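Local coordinates for protein V-type ATPase 116 kDa subunit (Meiothermus ruber, PDB 3RRK) that forms the cytoplasmic N-terminal domain of subunit I, the subunit a homolog of a V-ATPase that probably couples ATPase rotation to proton transport, at residues K166-L178 and L190-S204. Residues are numbered along the deposited sequence; the frame is centred on the assembly and turned at random.
Sequences KALQEALADRFVL and LVVVKRSELEAARSS
Arg175 and Glu197 both carry CG beside the backbone N (chi1 -58° in each); with the arginine bent at chi3 and the glutamate extended, their charged ends meet where the start of helix 198-206 faces the turn after helix 158-172. The lobe is a small two-layer alpha/beta unit: helices 158-172 and 198-206 run roughly antiparallel, their short segments 142° apart, on one face of a three-stranded antiparallel sheet that includes the hairpin of strands 177-182 and 187-194. The Glu197 carboxylate stands nearly perpendicular to the guanidinium, with OE2 over one of its faces, 3.2 Å from Arg175 NH1, so the salt bridge is one of charge alone and no N-H points at the oxygen. Arg175 NE donates to Leu172 O at 3.1 Å, from above the carbonyl plane, which helps hold the guanidinium in place; the backbone N of Arg175 reaches the same oxygen from the opposite face, across a type II' turn. An alanine in place of Glu197 would probably leave the Arg175 charge without this mate and take the carboxylate away from Leu172 CD2, past which the glutamate chain runs in the opposite direction.

Beneath, Leu172 CD1 crosses to Val193 CG1 at 3.6 Å. Leu168 meets Val191 tip to tip, CD1 to CG1, while its CD2 rests against Ala201 and Ser204 and its CB lies over the centre of the Phe176 ring. Ala167, Ala171 and Ala200 lie between the helices, whose short segments come within 9.4 Å axis to axis. Edge strand 177-182 pairs with central strand 187-194: Val177 N donates to Val192 O at 3.0 Å, on a lone pair, and Val192 N returns to Val177 O at 3.1 Å.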
ATOM      1  N   LYS A 166      21.530  41.754   7.945  1.00 82.07           N
ATOM      2  CA  LYS A 166      21.947  42.472   9.141  1.00 92.20           C
ATOM      3  C   LYS A 166      22.582  41.535  10.153  1.00 89.34           C
ATOM      4  O   LYS A 166      23.684  41.792  10.630  1.00 95.73           O
ATOM      5  CB  LYS A 166      20.783  43.219   9.788  1.00106.97           C
ATOM      6  CG  LYS A 166      21.124  43.773  11.168  1.00119.51           C
ATOM      7  CD  LYS A 166      20.053  44.713  11.699  1.00129.01           C
ATOM      8  CE  LYS A 166      20.347  45.138  13.139  1.00135.16           C
ATOM      9  NZ  LYS A 166      20.230  43.998  14.100  1.00135.26           N
ATOM     10  N   ALA A 167      21.886  40.456  10.492  1.00 79.41           N
ATOM     11  CA  ALA A 167      22.452  39.437  11.370  1.00 77.15           C
ATOM     12  C   ALA A 167      23.816  38.949  10.863  1.00 80.10           C
ATOM     13  O   ALA A 167      24.799  38.963  11.600  1.00 78.67           O
ATOM     14  CB  ALA A 167      21.495  38.267  11.511  1.00 69.24           C
ATOM     15  N   LEU A 168      23.868  38.510   9.609  1.00 76.46           N
ATOM     16  CA  LEU A 168      25.107  37.994   9.040  1.00 76.93           C
ATOM     17  C   LEU A 168      26.250  38.977   9.204  1.00 85.41           C
ATOM     18  O   LEU A 168      27.328  38.604   9.654  1.00 94.74           O
ATOM     19  CB  LEU A 168      24.937  37.660   7.560  1.00 74.27           C
ATOM     20  CG  LEU A 168      24.179  36.373   7.240  1.00 68.42           C
ATOM     21  CD1 LEU A 168      23.972  36.263   5.747  1.00 73.08           C
ATOM     22  CD2 LEU A 168      24.925  35.161   7.758  1.00 59.76           C
ATOM     23  N   GLN A 169      26.021  40.231   8.833  1.00 84.28           N
ATOM     24  CA  GLN A 169      27.063  41.238   8.962  1.00 86.37           C
ATOM     25  C   GLN A 169      27.443  41.444  10.418  1.00 88.00           C
ATOM     26  O   GLN A 169      28.589  41.715  10.739  1.00 95.61           O
ATOM     27  CB  GLN A 169      26.624  42.568   8.359  1.00 96.07           C
ATOM     28  CG  GLN A 169      27.673  43.664   8.522  1.00111.89           C
ATOM     29  CD  GLN A 169      27.111  45.056   8.304  1.00125.45           C
ATOM     30  OE1 GLN A 169      25.902  45.224   8.116  1.00134.36           O
ATOM     31  NE2 GLN A 169      27.984  46.066   8.331  1.00123.36           N
ATOM     32  N   GLU A 170      26.466  41.330  11.299  1.00 99.84           N
ATOM     33  CA  GLU A 170      26.711  41.478  12.725  1.00109.28           C
ATOM     34  C   GLU A 170      27.706  40.407  13.158  1.00103.38           C
ATOM     35  O   GLU A 170      28.501  40.603  14.071  1.00103.72           O
ATOM     36  CB  GLU A 170      25.389  41.335  13.495  1.00114.50           C
ATOM     37  CG  GLU A 170      25.307  42.114  14.806  1.00130.98           C
ATOM     38  CD  GLU A 170      23.910  42.083  15.431  1.00145.94           C
ATOM     39  OE1 GLU A 170      22.918  41.859  14.699  1.00149.84           O
ATOM     40  OE2 GLU A 170      23.806  42.279  16.662  1.00151.02           O
ATOM     41  N   ALA A 171      27.666  39.276  12.468  1.00 98.44           N
ATOM     42  CA  ALA A 171      28.365  38.083  12.912  1.00 93.36           C
ATOM     43  C   ALA A 171      29.644  37.823  12.127  1.00 93.19           C
ATOM     44  O   ALA A 171      30.577  37.207  12.640  1.00 97.28           O
ATOM     45  CB  ALA A 171      27.435  36.877  12.818  1.00 88.88           C
ATOM     46  N   LEU A 172      29.683  38.295  10.885  1.00 87.87           N
ATOM     47  CA  LEU A 172      30.780  37.978   9.980  1.00 86.70           C
ATOM     48  C   LEU A 172      31.364  39.197   9.270  1.00 86.74           C
ATOM     49  O   LEU A 172      32.253  39.063   8.430  1.00 95.44           O
ATOM     50  CB  LEU A 172      30.302  36.969   8.939  1.00 87.71           C
ATOM     51  CG  LEU A 172      29.923  35.594   9.483  1.00 88.95           C
ATOM     52  CD1 LEU A 172      29.106  34.814   8.457  1.00 88.14           C
ATOM     53  CD2 LEU A 172      31.178  34.831   9.901  1.00 87.07           C
ATOM     54  N   ALA A 173      30.864  40.382   9.600  1.00 80.45           N
ATOM     55  CA  ALA A 173      31.277  41.609   8.925  1.00 86.39           C
ATOM     56  C   ALA A 173      31.030  41.532   7.423  1.00 93.09           C
ATOM     57  O   ALA A 173      29.886  41.485   6.965  1.00 95.61           O
ATOM     58  CB  ALA A 173      32.754  41.915   9.204  1.00 78.53           C
ATOM     59  N   ASP A 174      32.124  41.508   6.670  1.00 94.86           N
ATOM     60  CA  ASP A 174      32.074  41.497   5.216  1.00 99.52           C
ATOM     61  C   ASP A 174      32.508  40.153   4.637  1.00 93.28           C
ATOM     62  O   ASP A 174      32.771  40.047   3.437  1.00 96.69           O
ATOM     63  CB  ASP A 174      32.959  42.618   4.652  1.00109.82           C
ATOM     64  CG  ASP A 174      34.282  42.773   5.410  1.00118.91           C
ATOM     65  OD1 ASP A 174      34.720  41.810   6.082  1.00116.90           O
ATOM     66  OD2 ASP A 174      34.887  43.867   5.331  1.00125.50           O
ATOM     67  N   ARG A 175      32.594  39.135   5.492  1.00 81.22           N
ATOM     68  CA  ARG A 175      33.014  37.801   5.056  1.00 78.56           C
ATOM     69  C   ARG A 175      31.821  36.894   4.741  1.00 76.09           C
ATOM     70  O   ARG A 175      31.696  35.795   5.297  1.00 74.53           O
ATOM     71  CB  ARG A 175      33.892  37.127   6.113  1.00 74.32           C
ATOM     72  CG  ARG A 175      35.136  37.875   6.494  1.00 74.62           C
ATOM     73  CD  ARG A 175      35.739  37.291   7.756  1.00 85.83           C
ATOM     74  NE  ARG A 175      34.817  37.404   8.880  1.00 99.68           N
ATOM     75  CZ  ARG A 175      35.099  37.042  10.126  1.00104.79           C
ATOM     76  NH1 ARG A 175      36.294  36.541  10.417  1.00111.91           N
ATOM     77  NH2 ARG A 175      34.188  37.182  11.082  1.00 99.94           N
ATOM     78  N   PHE A 176      30.949  37.362   3.854  1.00 74.39           N
ATOM     79  CA  PHE A 176      29.835  36.561   3.352  1.00 70.30           C
ATOM     80  C   PHE A 176      29.231  37.217   2.122  1.00 73.79           C
ATOM     81  O   PHE A 176      29.416  38.413   1.876  1.00 75.30           O
ATOM     82  CB  PHE A 176      28.743  36.380   4.414  1.00 64.45           C
ATOM     83  CG  PHE A 176      27.926  37.619   4.669  1.00 62.81           C
ATOM     84  CD1 PHE A 176      26.746  37.845   3.970  1.00 65.08           C
ATOM     85  CD2 PHE A 176      28.336  38.559   5.612  1.00 68.83           C
ATOM     86  CE1 PHE A 176      25.983  38.987   4.210  1.00 73.34           C
ATOM     87  CE2 PHE A 176      27.583  39.705   5.859  1.00 73.63           C
ATOM     88  CZ  PHE A 176      26.404  39.920   5.160  1.00 75.60           C
ATOM     89  N   VAL A 177      28.496  36.421   1.359  1.00 78.16           N
ATOM     90  CA  VAL A 177      27.755  36.915   0.208  1.00 76.08           C
ATOM     91  C   VAL A 177      26.304  36.459   0.313  1.00 75.83           C
ATOM     92  O   VAL A 177      26.008  35.263   0.341  1.00 72.54           O
ATOM     93  CB  VAL A 177      28.361  36.404  -1.112  1.00 71.58           C
ATOM     94  CG1 VAL A 177      27.436  36.715  -2.272  1.00 73.95           C
ATOM     95  CG2 VAL A 177      29.739  37.014  -1.333  1.00 67.21           C
ATOM     96  N   LEU A 178      25.391  37.414   0.387  1.00 77.73           N
ATOM     97  CA  LEU A 178      23.981  37.074   0.450  1.00 69.15           C
ATOM     98  C   LEU A 178      23.265  37.537  -0.811  1.00 72.42           C
ATOM     99  O   LEU A 178      23.105  38.727  -1.044  1.00 80.09           O
ATOM    100  CB  LEU A 178      23.344  37.670   1.700  1.00 66.65           C
ATOM    101  CG  LEU A 178      21.868  37.331   1.905  1.00 67.73           C
ATOM    102  CD1 LEU A 178      21.607  35.807   1.838  1.00 61.69           C
ATOM    103  CD2 LEU A 178      21.373  37.933   3.217  1.00 74.12           C
ATOM    104  N   LEU A 190      20.723  32.495  -0.933  1.00 64.14           N
ATOM    105  CA  LEU A 190      21.902  31.688  -0.721  1.00 61.23           C
ATOM    106  C   LEU A 190      22.927  32.516   0.044  1.00 64.54           C
ATOM    107  O   LEU A 190      23.130  33.694  -0.257  1.00 65.57           O
ATOM    108  CB  LEU A 190      22.472  31.252  -2.068  1.00 64.76           C
ATOM    109  CG  LEU A 190      23.736  30.391  -2.039  1.00 69.02           C
ATOM    110  CD1 LEU A 190      23.369  28.940  -1.815  1.00 70.12           C
ATOM    111  CD2 LEU A 190      24.521  30.551  -3.331  1.00 74.97           C
ATOM    112  N   VAL A 191      23.552  31.912   1.050  1.00 63.17           N
ATOM    113  CA  VAL A 191      24.659  32.558   1.735  1.00 64.12           C
ATOM    114  C   VAL A 191      25.926  31.796   1.431  1.00 66.16           C
ATOM    115  O   VAL A 191      25.906  30.570   1.307  1.00 63.52           O
ATOM    116  CB  VAL A 191      24.505  32.561   3.251  1.00 65.30           C
ATOM    117  CG1 VAL A 191      25.505  33.555   3.873  1.00 63.27           C
ATOM    118  CG2 VAL A 191      23.099  32.919   3.622  1.00 71.06           C
ATOM    119  N   VAL A 192      27.022  32.541   1.325  1.00 63.52           N
ATOM    120  CA  VAL A 192      28.336  31.994   1.057  1.00 67.90           C
ATOM    121  C   VAL A 192      29.341  32.536   2.063  1.00 68.50           C
ATOM    122  O   VAL A 192      29.407  33.738   2.320  1.00 67.69           O
ATOM    123  CB  VAL A 192      28.792  32.359  -0.353  1.00 73.32           C
ATOM    124  CG1 VAL A 192      30.168  31.751  -0.640  1.00 70.31           C
ATOM    125  CG2 VAL A 192      27.747  31.897  -1.366  1.00 71.31           C
ATOM    126  N   VAL A 193      30.127  31.635   2.628  1.00 67.34           N
ATOM    127  CA  VAL A 193      30.981  31.971   3.755  1.00 68.34           C
ATOM    128  C   VAL A 193      32.239  31.116   3.690  1.00 71.94           C
ATOM    129  O   VAL A 193      32.292  30.134   2.949  1.00 72.99           O
ATOM    130  CB  VAL A 193      30.247  31.692   5.101  1.00 65.72           C
ATOM    131  CG1 VAL A 193      29.274  32.807   5.439  1.00 60.54           C
ATOM    132  CG2 VAL A 193      29.511  30.362   5.041  1.00 65.72           C
ATOM    133  N   LYS A 194      33.259  31.487   4.451  1.00 73.99           N
ATOM    134  CA  LYS A 194      34.381  30.587   4.635  1.00 74.28           C
ATOM    135  C   LYS A 194      33.820  29.265   5.163  1.00 70.85           C
ATOM    136  O   LYS A 194      32.929  29.261   6.017  1.00 65.13           O
ATOM    137  CB  LYS A 194      35.399  31.186   5.613  1.00 87.44           C
ATOM    138  CG  LYS A 194      36.108  32.446   5.088  1.00 97.77           C
ATOM    139  CD  LYS A 194      36.889  33.205   6.175  1.00103.91           C
ATOM    140  CE  LYS A 194      38.107  32.432   6.665  1.00111.72           C
ATOM    141  NZ  LYS A 194      39.048  33.304   7.423  1.00117.51           N
ATOM    142  N   ARG A 195      34.310  28.149   4.632  1.00 70.77           N
ATOM    143  CA  ARG A 195      33.902  26.828   5.107  1.00 78.16           C
ATOM    144  C   ARG A 195      33.920  26.752   6.632  1.00 79.24           C
ATOM    145  O   ARG A 195      32.988  26.238   7.256  1.00 85.86           O
ATOM    146  CB  ARG A 195      34.810  25.742   4.535  1.00 79.55           C
ATOM    147  CG  ARG A 195      34.513  24.348   5.074  1.00 85.58           C
ATOM    148  CD  ARG A 195      33.229  23.769   4.491  1.00 96.95           C
ATOM    149  NE  ARG A 195      33.380  23.365   3.092  1.00103.54           N
ATOM    150  CZ  ARG A 195      32.396  22.863   2.350  1.00106.34           C
ATOM    151  NH1 ARG A 195      31.183  22.704   2.873  1.00112.86           N
ATOM    152  NH2 ARG A 195      32.621  22.526   1.085  1.00100.46           N
ATOM    153  N   SER A 196      34.982  27.282   7.223  1.00 70.03           N
ATOM    154  CA  SER A 196      35.159  27.253   8.670  1.00 72.89           C
ATOM    155  C   SER A 196      34.140  28.100   9.449  1.00 68.45           C
ATOM    156  O   SER A 196      34.137  28.088  10.671  1.00 71.70           O
ATOM    157  CB  SER A 196      36.592  27.681   9.043  1.00 74.08           C
ATOM    158  OG  SER A 196      36.799  29.070   8.818  1.00 71.50           O
ATOM    159  N   GLU A 197      33.287  28.843   8.756  1.00 68.17           N
ATOM    160  CA  GLU A 197      32.319  29.697   9.438  1.00 73.40           C
ATOM    161  C   GLU A 197      30.886  29.335   9.072  1.00 71.49           C
ATOM    162  O   GLU A 197      29.966  30.132   9.266  1.00 67.88           O
ATOM    163  CB  GLU A 197      32.569  31.161   9.096  1.00 74.63           C
ATOM    164  CG  GLU A 197      33.960  31.628   9.463  1.00 87.11           C
ATOM    165  CD  GLU A 197      34.157  33.104   9.198  1.00 93.88           C
ATOM    166  OE1 GLU A 197      33.604  33.607   8.187  1.00100.78           O
ATOM    167  OE2 GLU A 197      34.852  33.755  10.010  1.00 87.14           O
ATOM    168  N   LEU A 198      30.707  28.133   8.535  1.00 65.95           N
ATOM    169  CA  LEU A 198      29.407  27.699   8.055  1.00 62.98           C
ATOM    170  C   LEU A 198      28.397  27.736   9.185  1.00 67.57           C
ATOM    171  O   LEU A 198      27.281  28.215   9.016  1.00 69.74           O
ATOM    172  CB  LEU A 198      29.496  26.287   7.504  1.00 59.70           C
ATOM    173  CG  LEU A 198      28.252  25.818   6.772  1.00 60.37           C
ATOM    174  CD1 LEU A 198      27.824  26.871   5.738  1.00 57.54           C
ATOM    175  CD2 LEU A 198      28.481  24.441   6.139  1.00 61.10           C
ATOM    176  N   GLU A 199      28.812  27.245  10.345  1.00 66.58           N
ATOM    177  CA  GLU A 199      27.954  27.201  11.524  1.00 65.43           C
ATOM    178  C   GLU A 199      27.583  28.565  12.089  1.00 65.55           C
ATOM    179  O   GLU A 199      26.507  28.731  12.647  1.00 74.84           O
ATOM    180  CB  GLU A 199      28.583  26.316  12.597  1.00 62.34           C
ATOM    181  CG  GLU A 199      28.696  24.880  12.121  1.00 67.07           C
ATOM    182  CD  GLU A 199      27.398  24.407  11.469  1.00 79.07           C
ATOM    183  OE1 GLU A 199      26.315  24.871  11.917  1.00 81.76           O
ATOM    184  OE2 GLU A 199      27.464  23.588  10.515  1.00 75.99           O
ATOM    185  N   ALA A 200      28.463  29.540  11.932  1.00 67.11           N
ATOM    186  CA  ALA A 200      28.178  30.891  12.407  1.00 67.97           C
ATOM    187  C   ALA A 200      27.060  31.496  11.581  1.00 64.59           C
ATOM    188  O   ALA A 200      26.259  32.289  12.069  1.00 63.84           O
ATOM    189  CB  ALA A 200      29.434  31.762  12.320  1.00 58.24           C
ATOM    190  N   ALA A 201      27.034  31.122  10.311  1.00 68.28           N
ATOM    191  CA  ALA A 201      26.012  31.580   9.395  1.00 69.38           C
ATOM    192  C   ALA A 201      24.697  30.849   9.683  1.00 68.34           C
ATOM    193  O   ALA A 201      23.621  31.447   9.675  1.00 65.25           O
ATOM    194  CB  ALA A 201      26.466  31.332   7.967  1.00 63.27           C
ATOM    195  N   ARG A 202      24.800  29.547   9.932  1.00 63.50           N
ATOM    196  CA  ARG A 202      23.640  28.733  10.268  1.00 65.15           C
ATOM    197  C   ARG A 202      22.971  29.267  11.540  1.00 68.64           C
ATOM    198  O   ARG A 202      21.752  29.429  11.595  1.00 64.64           O
ATOM    199  CB  ARG A 202      24.052  27.274  10.448  1.00 65.30           C
ATOM    200  CG  ARG A 202      22.892  26.305  10.383  1.00 70.39           C
ATOM    201  CD  ARG A 202      23.334  24.869  10.575  1.00 71.69           C
ATOM    202  NE  ARG A 202      24.387  24.487   9.635  1.00 79.28           N
ATOM    203  CZ  ARG A 202      24.197  24.250   8.343  1.00 76.10           C
ATOM    204  NH1 ARG A 202      22.984  24.374   7.821  1.00 74.88           N
ATOM    205  NH2 ARG A 202      25.224  23.895   7.574  1.00 73.03           N
ATOM    206  N   SER A 203      23.783  29.551  12.551  1.00 70.96           N
ATOM    207  CA  SER A 203      23.299  30.150  13.783  1.00 71.05           C
ATOM    208  C   SER A 203      22.525  31.451  13.542  1.00 64.59           C
ATOM    209  O   SER A 203      21.512  31.721  14.191  1.00 62.69           O
ATOM    210  CB  SER A 203      24.459  30.399  14.745  1.00 74.20           C
ATOM    211  OG  SER A 203      24.101  31.381  15.709  1.00 85.46           O
ATOM    212  N   SER A 204      22.998  32.260  12.612  1.00 57.97           N
ATOM    213  CA  SER A 204      22.289  33.490  12.309  1.00 65.47           C
ATOM    214  C   SER A 204      20.906  33.204  11.769  1.00 75.65           C
ATOM    215  O   SER A 204      19.949  33.857  12.165  1.00 88.04           O
ATOM    216  CB  SER A 204      23.072  34.336  11.321  1.00 67.49           C
ATOM    217  OG  SER A 204      24.343  34.631  11.865  1.00 78.62           O
TER